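Local atomic coordinates of SIS domain protein (Listeria monocytogenes str. 4b F2365, PDB entry 3FXA), a protein that is probably a sugar-phosphate isomerase built on a SIS (sugar isomerase) domain, although its substrate and reaction remain unestablished. Residues N10-Q13 with T14-E17; S23-P26 with E27-E31; E148-F152 with N153-T157. All blocks are in the same frame, centred on the assembly; numbering follows the deposited sequence. Where two conformers were deposited one is given.

Contact 1. Residues N10-Q13 with T14-E17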
loop_
_atom_site.group_PDB
_atom_site.type_symbol
_atom_site.label_atom_id
_atom_site.label_comp_id
_atom_site.label_asym_id
_atom_site.label_seq_id
_atom_site.Cartn_x
_atom_site.Cartn_y
_atom_site.Cartn_z
ATOM N N ASN A 10 -14.983 13.023 -27.096
ATOM C CA ASN A 10 -13.737 12.294 -26.710
ATOM C C ASN A 10 -14.034 11.235 -25.629
ATOM O O ASN A 10 -13.661 10.046 -25.765
ATOM C CB ASN A 10 -12.671 13.326 -26.255
ATOM C CG ASN A 10 -11.295 12.709 -25.968
ATOM O OD1 ASN A 10 -11.122 11.915 -25.036
ATOM N ND2 ASN A 10 -10.299 13.133 -26.727
ATOM N N ILE A 11 -14.705 11.690 -24.565
ATOM C CA ILE A 11 -15.177 10.861 -23.450
ATOM C C ILE A 11 -16.050 9.694 -23.922
ATOM O O ILE A 11 -15.772 8.535 -23.610
ATOM C CB ILE A 11 -15.907 11.712 -22.360
ATOM C CG1 ILE A 11 -14.856 12.525 -21.573
ATOM C CG2 ILE A 11 -16.718 10.809 -21.388
ATOM C CD1 ILE A 11 -15.420 13.428 -20.457
ATOM N N HIS A 12 -17.085 9.987 -24.708
ATOM C CA HIS A 12 -17.979 8.907 -25.215
ATOM C C HIS A 12 -17.273 7.829 -26.033
ATOM O O HIS A 12 -17.655 6.643 -25.946
ATOM C CB HIS A 12 -19.153 9.471 -26.044
ATOM C CG HIS A 12 -20.087 10.318 -25.251
ATOM N ND1 HIS A 12 -20.786 11.374 -25.801
ATOM C CD2 HIS A 12 -20.394 10.306 -23.935
ATOM C CE1 HIS A 12 -21.518 11.943 -24.858
ATOM N NE2 HIS A 12 -21.288 11.318 -23.717
ATOM N N GLN A 13 -16.275 8.238 -26.824
ATOM C CA GLN A 13 -15.482 7.321 -27.644
ATOM C C GLN A 13 -14.729 6.349 -26.719
ATOM O O GLN A 13 -14.715 5.132 -26.946
ATOM C CB GLN A 13 -14.492 8.094 -28.521
ATOM C CG GLN A 13 -13.644 7.267 -29.514
ATOM C CD GLN A 13 -14.283 7.055 -30.881
ATOM O OE1 GLN A 13 -13.572 6.952 -31.879
ATOM N NE2 GLN A 13 -15.609 7.030 -30.941
ATOM N N THR A 14 -14.153 6.884 -25.641
ATOM C CA THR A 14 -13.420 6.040 -24.680
ATOM C C THR A 14 -14.344 4.988 -24.067
ATOM O O THR A 14 -13.979 3.815 -24.029
ATOM C CB THR A 14 -12.721 6.876 -23.569
ATOM O OG1 THR A 14 -11.665 7.642 -24.160
ATOM C CG2 THR A 14 -12.133 5.970 -22.494
ATOM N N TRP A 15 -15.532 5.404 -23.620
ATOM C CA TRP A 15 -16.487 4.468 -23.019
ATOM C C TRP A 15 -16.953 3.412 -24.012
ATOM O O TRP A 15 -17.121 2.263 -23.628
ATOM C CB TRP A 15 -17.696 5.183 -22.412
ATOM C CG TRP A 15 -17.372 6.069 -21.259
ATOM C CD1 TRP A 15 -16.306 5.936 -20.382
ATOM C CD2 TRP A 15 -18.167 7.143 -20.751
ATOM N NE1 TRP A 15 -16.377 6.896 -19.416
ATOM C CE2 TRP A 15 -17.499 7.657 -19.615
ATOM C CE3 TRP A 15 -19.351 7.768 -21.178
ATOM C CZ2 TRP A 15 -17.985 8.742 -18.883
ATOM C CZ3 TRP A 15 -19.850 8.847 -20.430
ATOM C CH2 TRP A 15 -19.156 9.328 -19.304
ATOM N N GLN A 16 -17.127 3.801 -25.281
ATOM C CA GLN A 16 -17.514 2.844 -26.340
ATOM C C GLN A 16 -16.460 1.757 -26.462
ATOM O O GLN A 16 -16.782 0.584 -26.431
ATOM C CB GLN A 16 -17.744 3.526 -27.709
ATOM C CG GLN A 16 -19.048 4.307 -27.836
ATOM C CD GLN A 16 -19.196 4.997 -29.186
ATOM O OE1 GLN A 16 -19.841 6.041 -29.297
ATOM N NE2 GLN A 16 -18.599 4.413 -30.220
ATOM N N GLU A 17 -15.184 2.165 -26.564
ATOM C CA GLU A 17 -14.065 1.217 -26.695
ATOM C C GLU A 17 -13.899 0.316 -25.460
ATOM O O GLU A 17 -13.642 -0.890 -25.604
ATOM C CB GLU A 17 -12.760 1.934 -27.062
ATOM C CG GLU A 17 -12.814 2.629 -28.427
ATOM C CD GLU A 17 -11.493 3.233 -28.869
ATOM O OE1 GLU A 17 -10.426 2.646 -28.603
ATOM O OE2 GLU A 17 -11.532 4.289 -29.533
HETATM O O HOH W 1 -11.856 10.120 -23.173
#

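Contact 2. Residues S23-P26 with E27-E31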
loop_
_atom_site.group_PDB
_atom_site.type_symbol
_atom_site.label_atom_id
_atom_site.label_comp_id
_atom_site.label_asym_id
_atom_site.label_seq_id
_atom_site.Cartn_x
_atom_site.Cartn_y
_atom_site.Cartn_z
ATOM N N SER A 23 -17.244 -6.535 -23.685
ATOM C CA SER A 23 -18.194 -7.356 -24.444
ATOM C C SER A 23 -17.504 -8.456 -25.261
ATOM O O SER A 23 -18.084 -9.529 -25.427
ATOM C CB SER A 23 -19.146 -6.519 -25.314
ATOM O OG SER A 23 -18.474 -5.828 -26.333
ATOM N N ARG A 24 -16.264 -8.223 -25.727
ATOM C CA ARG A 24 -15.493 -9.227 -26.486
ATOM C C ARG A 24 -14.743 -10.264 -25.631
ATOM O O ARG A 24 -14.023 -11.129 -26.174
ATOM C CB ARG A 24 -14.499 -8.539 -27.428
ATOM C CG ARG A 24 -15.142 -7.849 -28.615
ATOM C CD ARG A 24 -14.119 -7.427 -29.674
ATOM N NE ARG A 24 -13.400 -8.568 -30.270
ATOM C CZ ARG A 24 -12.106 -8.902 -30.098
ATOM N NH1 ARG A 24 -11.256 -8.186 -29.350
ATOM N NH2 ARG A 24 -11.633 -9.985 -30.722
ATOM N N LEU A 25 -14.915 -10.238 -24.303
ATOM C CA LEU A 25 -14.187 -11.182 -23.450
ATOM C C LEU A 25 -14.317 -12.669 -23.821
ATOM O O LEU A 25 -13.320 -13.368 -23.784
ATOM C CB LEU A 25 -14.408 -10.902 -21.944
ATOM C CG LEU A 25 -13.634 -9.690 -21.414
ATOM C CD1 LEU A 25 -14.074 -9.365 -19.992
ATOM C CD2 LEU A 25 -12.122 -9.975 -21.433
ATOM N N PRO A 26 -15.514 -13.144 -24.240
ATOM C CA PRO A 26 -15.614 -14.537 -24.673
ATOM C C PRO A 26 -14.681 -14.959 -25.849
ATOM O O PRO A 26 -14.235 -16.111 -25.877
ATOM C CB PRO A 26 -17.084 -14.660 -25.086
ATOM C CG PRO A 26 -17.783 -13.648 -24.277
ATOM C CD PRO A 26 -16.839 -12.493 -24.229
ATOM N N GLU A 27 -14.360 -14.030 -26.752
ATOM C CA GLU A 27 -13.490 -14.281 -27.912
ATOM C C GLU A 27 -11.988 -14.305 -27.597
ATOM O O GLU A 27 -11.232 -15.028 -28.264
ATOM C CB GLU A 27 -13.730 -13.232 -29.004
ATOM C CG GLU A 27 -15.160 -13.097 -29.506
ATOM C CD GLU A 27 -15.328 -11.920 -30.478
ATOM O OE1 GLU A 27 -14.330 -11.484 -31.105
ATOM O OE2 GLU A 27 -16.468 -11.427 -30.607
ATOM N N VAL A 28 -11.578 -13.539 -26.575
ATOM C CA VAL A 28 -10.164 -13.340 -26.220
ATOM C C VAL A 28 -9.691 -14.149 -24.995
ATOM O O VAL A 28 -8.486 -14.233 -24.745
ATOM C CB VAL A 28 -9.878 -11.833 -26.029
ATOM C CG1 VAL A 28 -10.385 -11.021 -27.274
ATOM C CG2 VAL A 28 -10.512 -11.327 -24.737
ATOM N N THR A 29 -10.627 -14.721 -24.234
ATOM C CA THR A 29 -10.318 -15.610 -23.127
ATOM C C THR A 29 -10.423 -17.080 -23.588
ATOM O O THR A 29 -10.944 -17.383 -24.706
ATOM C CB THR A 29 -11.236 -15.356 -21.900
ATOM O OG1 THR A 29 -12.608 -15.470 -22.291
ATOM C CG2 THR A 29 -11.038 -13.970 -21.302
ATOM N N SER A 30 -9.933 -17.971 -22.721
ATOM C CA SER A 30 -9.949 -19.420 -22.922
ATOM C C SER A 30 -10.986 -20.044 -22.013
ATOM O O SER A 30 -10.893 -19.915 -20.778
ATOM C CB SER A 30 -8.571 -20.038 -22.608
ATOM O OG SER A 30 -8.647 -21.461 -22.526
ATOM N N GLU A 31 -11.966 -20.753 -22.603
ATOM C CA GLU A 31 -12.957 -21.463 -21.783
ATOM C C GLU A 31 -12.332 -22.469 -20.800
ATOM O O GLU A 31 -12.728 -22.515 -19.636
ATOM C CB GLU A 31 -14.016 -22.148 -22.655
ATOM C CG GLU A 31 -14.903 -21.124 -23.312
ATOM C CD GLU A 31 -16.051 -21.720 -24.113
ATOM O OE1 GLU A 31 -16.051 -22.946 -24.346
ATOM O OE2 GLU A 31 -16.949 -20.929 -24.508
HETATM O O HOH W 2 -14.095 -17.602 -23.485
#

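Contact 3. Residues E148-F152 with N153-T157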
loop_
_atom_site.group_PDB
_atom_site.type_symbol
_atom_site.label_atom_id
_atom_site.label_comp_id
_atom_site.label_asym_id
_atom_site.label_seq_id
_atom_site.Cartn_x
_atom_site.Cartn_y
_atom_site.Cartn_z
ATOM N N GLU A 148 -7.309 0.260 -27.977
ATOM C CA GLU A 148 -7.033 1.033 -26.752
ATOM C C GLU A 148 -7.475 2.476 -27.022
ATOM O O GLU A 148 -7.050 3.057 -28.021
ATOM C CB GLU A 148 -5.555 0.964 -26.368
ATOM C CG GLU A 148 -5.139 -0.290 -25.585
ATOM C CD GLU A 148 -5.732 -0.355 -24.175
ATOM O OE1 GLU A 148 -6.232 0.668 -23.652
ATOM O OE2 GLU A 148 -5.701 -1.438 -23.577
ATOM N N PRO A 149 -8.305 3.067 -26.129
ATOM C CA PRO A 149 -8.871 4.394 -26.404
ATOM C C PRO A 149 -7.966 5.617 -26.366
ATOM O O PRO A 149 -8.371 6.643 -26.908
ATOM C CB PRO A 149 -9.981 4.522 -25.356
ATOM C CG PRO A 149 -9.611 3.629 -24.269
ATOM C CD PRO A 149 -8.754 2.552 -24.822
ATOM N N ASP A 150 -6.792 5.524 -25.726
ATOM C CA ASP A 150 -5.879 6.685 -25.613
ATOM C C ASP A 150 -5.188 6.985 -26.962
ATOM O O ASP A 150 -4.916 6.045 -27.715
ATOM C CB ASP A 150 -4.867 6.501 -24.468
ATOM C CG ASP A 150 -3.738 5.545 -24.800
ATOM O OD1 ASP A 150 -2.744 5.995 -25.415
ATOM O OD2 ASP A 150 -3.789 4.369 -24.380
ATOM N N PRO A 151 -4.894 8.281 -27.265
ATOM C CA PRO A 151 -4.250 8.657 -28.554
ATOM C C PRO A 151 -2.913 7.951 -28.884
ATOM O O PRO A 151 -2.599 7.779 -30.075
ATOM C CB PRO A 151 -4.062 10.182 -28.444
ATOM C CG PRO A 151 -4.498 10.575 -27.094
ATOM C CD PRO A 151 -5.304 9.475 -26.501
ATOM N N PHE A 152 -2.149 7.557 -27.859
ATOM C CA PHE A 152 -0.877 6.830 -28.053
ATOM C C PHE A 152 -0.967 5.302 -28.095
ATOM O O PHE A 152 0.029 4.665 -28.450
ATOM C CB PHE A 152 0.153 7.199 -26.968
ATOM C CG PHE A 152 0.457 8.670 -26.857
ATOM C CD1 PHE A 152 0.553 9.494 -27.996
ATOM C CD2 PHE A 152 0.761 9.217 -25.605
ATOM C CE1 PHE A 152 0.868 10.845 -27.871
ATOM C CE2 PHE A 152 1.087 10.568 -25.478
ATOM C CZ PHE A 152 1.141 11.377 -26.621
ATOM N N ASN A 153 -2.127 4.718 -27.749
ATOM C CA ASN A 153 -2.302 3.253 -27.666
ATOM C C ASN A 153 -1.349 2.665 -26.582
ATOM O O ASN A 153 -0.863 1.532 -26.718
ATOM C CB ASN A 153 -2.075 2.614 -29.060
ATOM C CG ASN A 153 -2.804 1.286 -29.252
ATOM O OD1 ASN A 153 -4.015 1.259 -29.484
ATOM N ND2 ASN A 153 -2.054 0.189 -29.247
HETATM N N MSE A 154 -1.125 3.442 -25.505
HETATM C CA MSE A 154 -0.157 3.152 -24.418
HETATM C C MSE A 154 -0.651 3.089 -22.957
HETATM O O MSE A 154 -0.071 2.329 -22.178
HETATM C CB MSE A 154 1.003 4.166 -24.519
HETATM C CG MSE A 154 2.255 3.613 -25.188
HETATM SE SE MSE A 154 3.415 4.917 -26.024
HETATM C CE MSE A 154 2.965 6.545 -25.065
ATOM N N LEU A 155 -1.663 3.875 -22.577
ATOM C CA LEU A 155 -2.208 3.855 -21.189
ATOM C C LEU A 155 -2.735 2.496 -20.686
ATOM O O LEU A 155 -2.794 2.278 -19.471
ATOM C CB LEU A 155 -3.317 4.912 -20.975
ATOM C CG LEU A 155 -2.980 6.327 -20.537
ATOM C CD1 LEU A 155 -4.281 7.117 -20.385
ATOM C CD2 LEU A 155 -2.221 6.333 -19.220
ATOM N N ALA A 156 -3.136 1.622 -21.611
ATOM C CA ALA A 156 -3.660 0.291 -21.301
ATOM C C ALA A 156 -4.937 0.301 -20.419
ATOM O O ALA A 156 -5.102 -0.557 -19.568
ATOM C CB ALA A 156 -2.539 -0.602 -20.691
ATOM N N THR A 157 -5.838 1.264 -20.645
ATOM C CA THR A 157 -7.085 1.417 -19.869
ATOM C C THR A 157 -8.049 0.252 -20.192
ATOM O O THR A 157 -8.515 -0.451 -19.292
ATOM C CB THR A 157 -7.777 2.784 -20.151
ATOM O OG1 THR A 157 -7.925 2.966 -21.559
ATOM C CG2 THR A 157 -6.969 3.970 -19.583
HETATM O O HOH W 3 -5.754 3.266 -22.987
#

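Contact 1. Residues N10-Q13 with T14-E17
From Asn10 to Glu17 the backbone is regular alpha helix, and four successive i to i+4 hydrogen bonds run from Thr14, Trp15, Gln16 and Glu17 N to the carbonyl oxygens of Asn10, Ile11, His12 and Gln13. The bond from Trp15 N to Ile11 O is 3.1 Å long and fairly straight at 164°. The same two residues meet again through their side chains. Ile11 and Trp15 lie side by side and point the same way. The CG2 methyl of Ile11 sits over one face of the six-membered indole ring, 3.5 Å from its centroid, in a CH-pi contact. With chi1 at -74° (to CG1), the CG2 branch lies opposite the backbone N and reaches the indole one turn on. His12 approaches the same indole with CD2, which lies 3.8 Å from Trp15 CZ3. The indole carbon is at the edge of the imidazole, and the two ring planes are inclined at 48°, an oblique pair. One helix turn is also bridged by water: water 1 lies 2.7 Å from both Asn10 OD1 and Thr14 OG1 and is hydrogen-bonded to both. On another side of the helix, Gln13 CG lies 3.7 Å from Glu17 OE2, while the amide and carboxylate planes are turned 66° apart. Helix 4-23 reaches the second subunit here. Ile11 and Trp15 pack on Ala169 of that subunit, in its helix 157-177, and Thr14 packs on Val172 of the same neighbouring subunit. Within its own chain, Thr14 and Glu17 touch Pro149 in the loop before helix 157-177.

Contact 2. Residues S23-P26 with E27-E31
This is a local turn contact at the surface, in the short helix 25-28 that links helix 4-23 to helix 31-43. Arg24 and Glu27 form a salt bridge. The arginine comes side-on with NE and NH2, and both nitrogens reach the single oxygen Glu27 OE1, NH2 at 3.1 Å and NE at 3.2 Å. They come from the same face of the carboxylate, and the two flat groups stand 79° apart. A bend at chi3 (62°) in Arg24 turns the guanidinium back over this turn, where NH1 lies 3.6 Å from Val28 CG1. The end of the short helix is tied back to Leu25 O, which accepts from Val28 N, Thr29 N and Thr29 OG1. The hydroxyl bond is the shortest, with Thr29 OG1 2.7 Å from Leu25 O. Thr29 OG1 takes the crowded position between its backbone N and carbonyl carbon (chi1 56°), facing back toward the turn. Water 2 donates to both Thr29 OG1 and Pro26 O. Leu25 CD2 packs 3.9 Å from Val28 CG2. Beyond the turn, Leu25 rests on Ala162, Ala165 and Ser166 of helix 157-177, and Trp15 of the second subunit packs on Leu25, Pro26 and Thr29.

Contact 3. Residues E148-F152 with N153-T157
A type I beta turn from Asp150 to Asn153 lies in the loop that leads from strand 139-142 to helix 157-177, within the SIS domain. Asp150 makes most of the polar bonds across the turn. Its carbonyl oxygen closes the turn by accepting from Asn153 N at 3.1 Å. Its carboxylate grips the next two amides. Met154 N, of a selenomethionine, meets the syn lone pair of OD1 almost straight, at 176°. Leu155 N reaches Asp150 OD2 at 2.8 Å from above the carboxylate plane. With chi1 at 76°, Asp150 CG lies between the backbone N and the carbonyl carbon, which directs the carboxylate into the loop. Glu148 works at the helix start, bent at chi2 (-68°). Its OE1 accepts from Ala158 N and its OE2 from Ser159 N, so the carboxylate accepts from two amides of the first turn of helix 157-177. The helix N-terminus would probably favour this negative charge. The terminal methyl CE of Met154 packs 3.5 Å from Phe152 CB. Phe152 and Leu155 touch Met175 of the second subunit. Water 3 bridges three side chains: it donates to Glu148 OE1 and Asp150 OD2 and accepts from Thr157 OG1 at 2.6 Å.

How the contacts relate
All three contacts are local, and all touch the second subunit. Contacts 1 and 3 are partly buried; contact 2 is more superficial. Contacts 1 and 3 also touch each other, since Glu17 OE1 comes 3.2 Å from Pro149 CA. Contact 2 is separate from both, with nearest atoms about 7 Å from contact 1 and about 9 Å from contact 3. Helix 157-177 connects them: contact 3 leads into it, contact 2 packs on it, and contact 1 meets the copy in the second subunit. Contact 1 combines regular helix bonds with aromatic packing, contact 2 pairs a surface salt bridge with hydroxyl and amide bonds at a helix end, and contact 3 has carboxylates holding backbone amides.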